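Local coordinates for protein L-asparagine oxygenase (Streptomyces coelicolor, PDB 2OG5) that hydroxylates L-asparagine at C3, using iron(II), 2-oxoglutarate and oxygen, to supply (2S,3S)-3-hydroxyasparagine for the calcium-dependent lipopeptide antibiotic, at residues 131-136 and 153-158. Sequence-based numbering, arbitrary orientation.
Sequences AVLLMT and ALVQDV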
ATOM      1  N   ALA A 131      -6.633   5.238 -13.360  1.00 18.74           N
ATOM      2  CA  ALA A 131      -5.674   5.217 -14.460  1.00 18.91           C
ATOM      3  C   ALA A 131      -4.253   5.304 -13.925  1.00 18.89           C
ATOM      4  O   ALA A 131      -3.400   4.488 -14.252  1.00 18.97           O
ATOM      5  CB  ALA A 131      -5.956   6.369 -15.455  1.00 18.79           C
ATOM      6  N   VAL A 132      -3.988   6.296 -13.089  1.00 18.84           N
ATOM      7  CA  VAL A 132      -2.657   6.451 -12.509  1.00 18.68           C
ATOM      8  C   VAL A 132      -2.211   5.196 -11.732  1.00 18.79           C
ATOM      9  O   VAL A 132      -1.097   4.694 -11.913  1.00 19.17           O
ATOM     10  CB  VAL A 132      -2.600   7.689 -11.600  1.00 18.96           C
ATOM     11  CG1 VAL A 132      -1.311   7.720 -10.795  1.00 19.92           C
ATOM     12  CG2 VAL A 132      -2.761   8.959 -12.439  1.00 18.91           C
ATOM     13  N   LEU A 133      -3.081   4.694 -10.861  1.00 18.47           N
ATOM     14  CA  LEU A 133      -2.717   3.553 -10.034  1.00 18.19           C
ATOM     15  C   LEU A 133      -2.496   2.290 -10.850  1.00 17.44           C
ATOM     16  O   LEU A 133      -1.533   1.567 -10.606  1.00 18.21           O
ATOM     17  CB  LEU A 133      -3.772   3.305  -8.955  1.00 18.40           C
ATOM     18  CG  LEU A 133      -3.703   4.268  -7.768  1.00 18.02           C
ATOM     19  CD1 LEU A 133      -5.021   4.222  -6.992  1.00 17.78           C
ATOM     20  CD2 LEU A 133      -2.523   3.949  -6.833  1.00 18.10           C
ATOM     21  N   LEU A 134      -3.383   1.992 -11.798  1.00 17.53           N
ATOM     22  CA  LEU A 134      -3.264   0.718 -12.500  1.00 18.04           C
ATOM     23  C   LEU A 134      -2.113   0.753 -13.514  1.00 17.88           C
ATOM     24  O   LEU A 134      -1.448  -0.265 -13.747  1.00 17.86           O
ATOM     25  CB  LEU A 134      -4.599   0.282 -13.119  1.00 17.51           C
ATOM     26  CG  LEU A 134      -5.691  -0.067 -12.088  1.00 18.81           C
ATOM     27  CD1 LEU A 134      -6.961  -0.602 -12.753  1.00 19.55           C
ATOM     28  CD2 LEU A 134      -5.202  -1.065 -11.049  1.00 20.17           C
ATOM     29  N   MET A 135      -1.838   1.915 -14.103  1.00 17.95           N
ATOM     30  CA  MET A 135      -0.651   2.047 -14.969  1.00 18.07           C
ATOM     31  C   MET A 135       0.612   1.776 -14.154  1.00 18.16           C
ATOM     32  O   MET A 135       1.452   0.965 -14.550  1.00 18.26           O
ATOM     33  CB  MET A 135      -0.573   3.430 -15.628  1.00 18.54           C
ATOM     34  CG  MET A 135      -1.586   3.638 -16.730  1.00 18.15           C
ATOM     35  SD  MET A 135      -1.374   5.183 -17.656  1.00 19.35           S
ATOM     36  CE  MET A 135      -1.795   6.408 -16.408  1.00 19.93           C
ATOM     37  N   THR A 136       0.733   2.406 -12.993  1.00 18.03           N
ATOM     38  CA  THR A 136       1.928   2.228 -12.165  1.00 18.32           C
ATOM     39  C   THR A 136       2.058   0.783 -11.685  1.00 18.36           C
ATOM     40  O   THR A 136       3.159   0.234 -11.651  1.00 19.20           O
ATOM     41  CB  THR A 136       1.944   3.175 -10.961  1.00 18.78           C
ATOM     42  OG1 THR A 136       1.731   4.518 -11.420  1.00 19.05           O
ATOM     43  CG2 THR A 136       3.278   3.092 -10.221  1.00 18.79           C
ATOM     44  N   ALA A 153     -11.719  -5.428  -5.270  1.00 18.02           N
ATOM     45  CA  ALA A 153     -11.532  -4.295  -6.191  1.00 17.70           C
ATOM     46  C   ALA A 153     -10.056  -3.938  -6.307  1.00 17.24           C
ATOM     47  O   ALA A 153      -9.331  -3.926  -5.321  1.00 17.36           O
ATOM     48  CB  ALA A 153     -12.287  -3.088  -5.713  1.00 18.33           C
ATOM     49  N   LEU A 154      -9.611  -3.630  -7.521  1.00 17.45           N
ATOM     50  CA  LEU A 154      -8.209  -3.259  -7.719  1.00 17.72           C
ATOM     51  C   LEU A 154      -7.862  -1.881  -7.198  1.00 18.08           C
ATOM     52  O   LEU A 154      -6.706  -1.635  -6.857  1.00 18.02           O
ATOM     53  CB  LEU A 154      -7.818  -3.335  -9.193  1.00 17.36           C
ATOM     54  CG  LEU A 154      -7.969  -4.720  -9.820  1.00 17.07           C
ATOM     55  CD1 LEU A 154      -7.440  -4.702 -11.250  1.00 18.43           C
ATOM     56  CD2 LEU A 154      -7.277  -5.797  -9.000  1.00 18.18           C
ATOM     57  N   VAL A 155      -8.846  -0.985  -7.140  1.00 17.99           N
ATOM     58  CA  VAL A 155      -8.635   0.382  -6.676  1.00 18.32           C
ATOM     59  C   VAL A 155      -9.599   0.649  -5.520  1.00 18.23           C
ATOM     60  O   VAL A 155     -10.824   0.694  -5.721  1.00 18.59           O
ATOM     61  CB  VAL A 155      -8.821   1.401  -7.817  1.00 18.53           C
ATOM     62  CG1 VAL A 155      -8.613   2.813  -7.299  1.00 18.47           C
ATOM     63  CG2 VAL A 155      -7.865   1.090  -8.996  1.00 18.71           C
ATOM     64  N   GLN A 156      -9.047   0.847  -4.325  1.00 19.03           N
ATOM     65  CA  GLN A 156      -9.835   0.874  -3.087  1.00 19.58           C
ATOM     66  C   GLN A 156      -9.714   2.230  -2.411  1.00 19.36           C
ATOM     67  O   GLN A 156      -8.632   2.820  -2.371  1.00 19.89           O
ATOM     68  CB  GLN A 156      -9.347  -0.231  -2.137  1.00 20.04           C
ATOM     69  CG  GLN A 156      -9.306  -1.605  -2.817  1.00 20.65           C
ATOM     70  CD  GLN A 156      -8.760  -2.732  -1.962  1.00 22.31           C
ATOM     71  OE1 GLN A 156      -8.442  -2.557  -0.781  1.00 23.54           O
ATOM     72  NE2 GLN A 156      -8.627  -3.906  -2.576  1.00 21.09           N
ATOM     73  N   ASP A 157     -10.818   2.717  -1.859  1.00 19.56           N
ATOM     74  CA  ASP A 157     -10.821   4.015  -1.203  1.00 19.93           C
ATOM     75  C   ASP A 157     -10.358   3.906   0.236  1.00 19.93           C
ATOM     76  O   ASP A 157     -10.696   2.948   0.954  1.00 20.22           O
ATOM     77  CB  ASP A 157     -12.219   4.641  -1.225  1.00 19.90           C
ATOM     78  CG  ASP A 157     -12.671   5.022  -2.619  1.00 20.82           C
ATOM     79  OD1 ASP A 157     -11.860   5.558  -3.389  1.00 19.58           O
ATOM     80  OD2 ASP A 157     -13.859   4.813  -2.950  1.00 23.02           O
ATOM     81  N   VAL A 158      -9.561   4.886   0.653  1.00 19.71           N
ATOM     82  CA  VAL A 158      -9.181   5.034   2.054  1.00 20.29           C
ATOM     83  C   VAL A 158      -9.833   6.335   2.534  1.00 20.42           C
ATOM     84  O   VAL A 158      -9.356   7.435   2.216  1.00 21.00           O
ATOM     85  CB  VAL A 158      -7.660   5.052   2.215  1.00 19.65           C
ATOM     86  CG1 VAL A 158      -7.273   5.109   3.690  1.00 20.72           C
ATOM     87  CG2 VAL A 158      -7.038   3.815   1.546  1.00 19.99           C
TER
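L133 and L134, neighbours on one turn of helix 128-140, receive V155 between them, a compact example of a helix packed against the jelly-roll core in an iron(II)/2-oxoglutarate oxygenase. The valine uses one methyl for each leucine. CG1, turned anti to the backbone N (chi1 179°), meets L133 CD1 at 3.9 Å, and the same rotation sends CG2 to L134, where it lies 4.0 Å from CG and equally near CD2. In both pairs the side chains slant past one another, with methyl resting against methyl or branch point. L134 has a second neighbour: its CD2 also comes within 3.9 Å of L154 CB, the two leucines being set roughly at right angles. The contact with L154 is thus made low on that side chain, near the backbone, while L154 itself also touches V69 of helix 66-76, a helix that L134 meets through W68 and A72. No hydrogen bond joins 131-136 to 153-158, and all four touching residues are buried; the join is purely apolar.

Just beyond V155 the chain enters strand 156-158, which pairs antiparallel with strand 326-333. L133 and V155 both rest on T330 of that strand, next to R329, a residue that binds L-asparagine. The L133 side chain lies about 6 Å from that of R329, so the packing is probably close behind the substrate pocket. Q156, the residue after V155, accepts a hydrogen bond from R329 NH2 through OE1, which probably helps position that arginine. The other end of that amide is held by the preceding turn: Q156 NE2 donates to A153 O at 2.8 Å, nearly straight at 172°, with the acceptor lying in the amide plane.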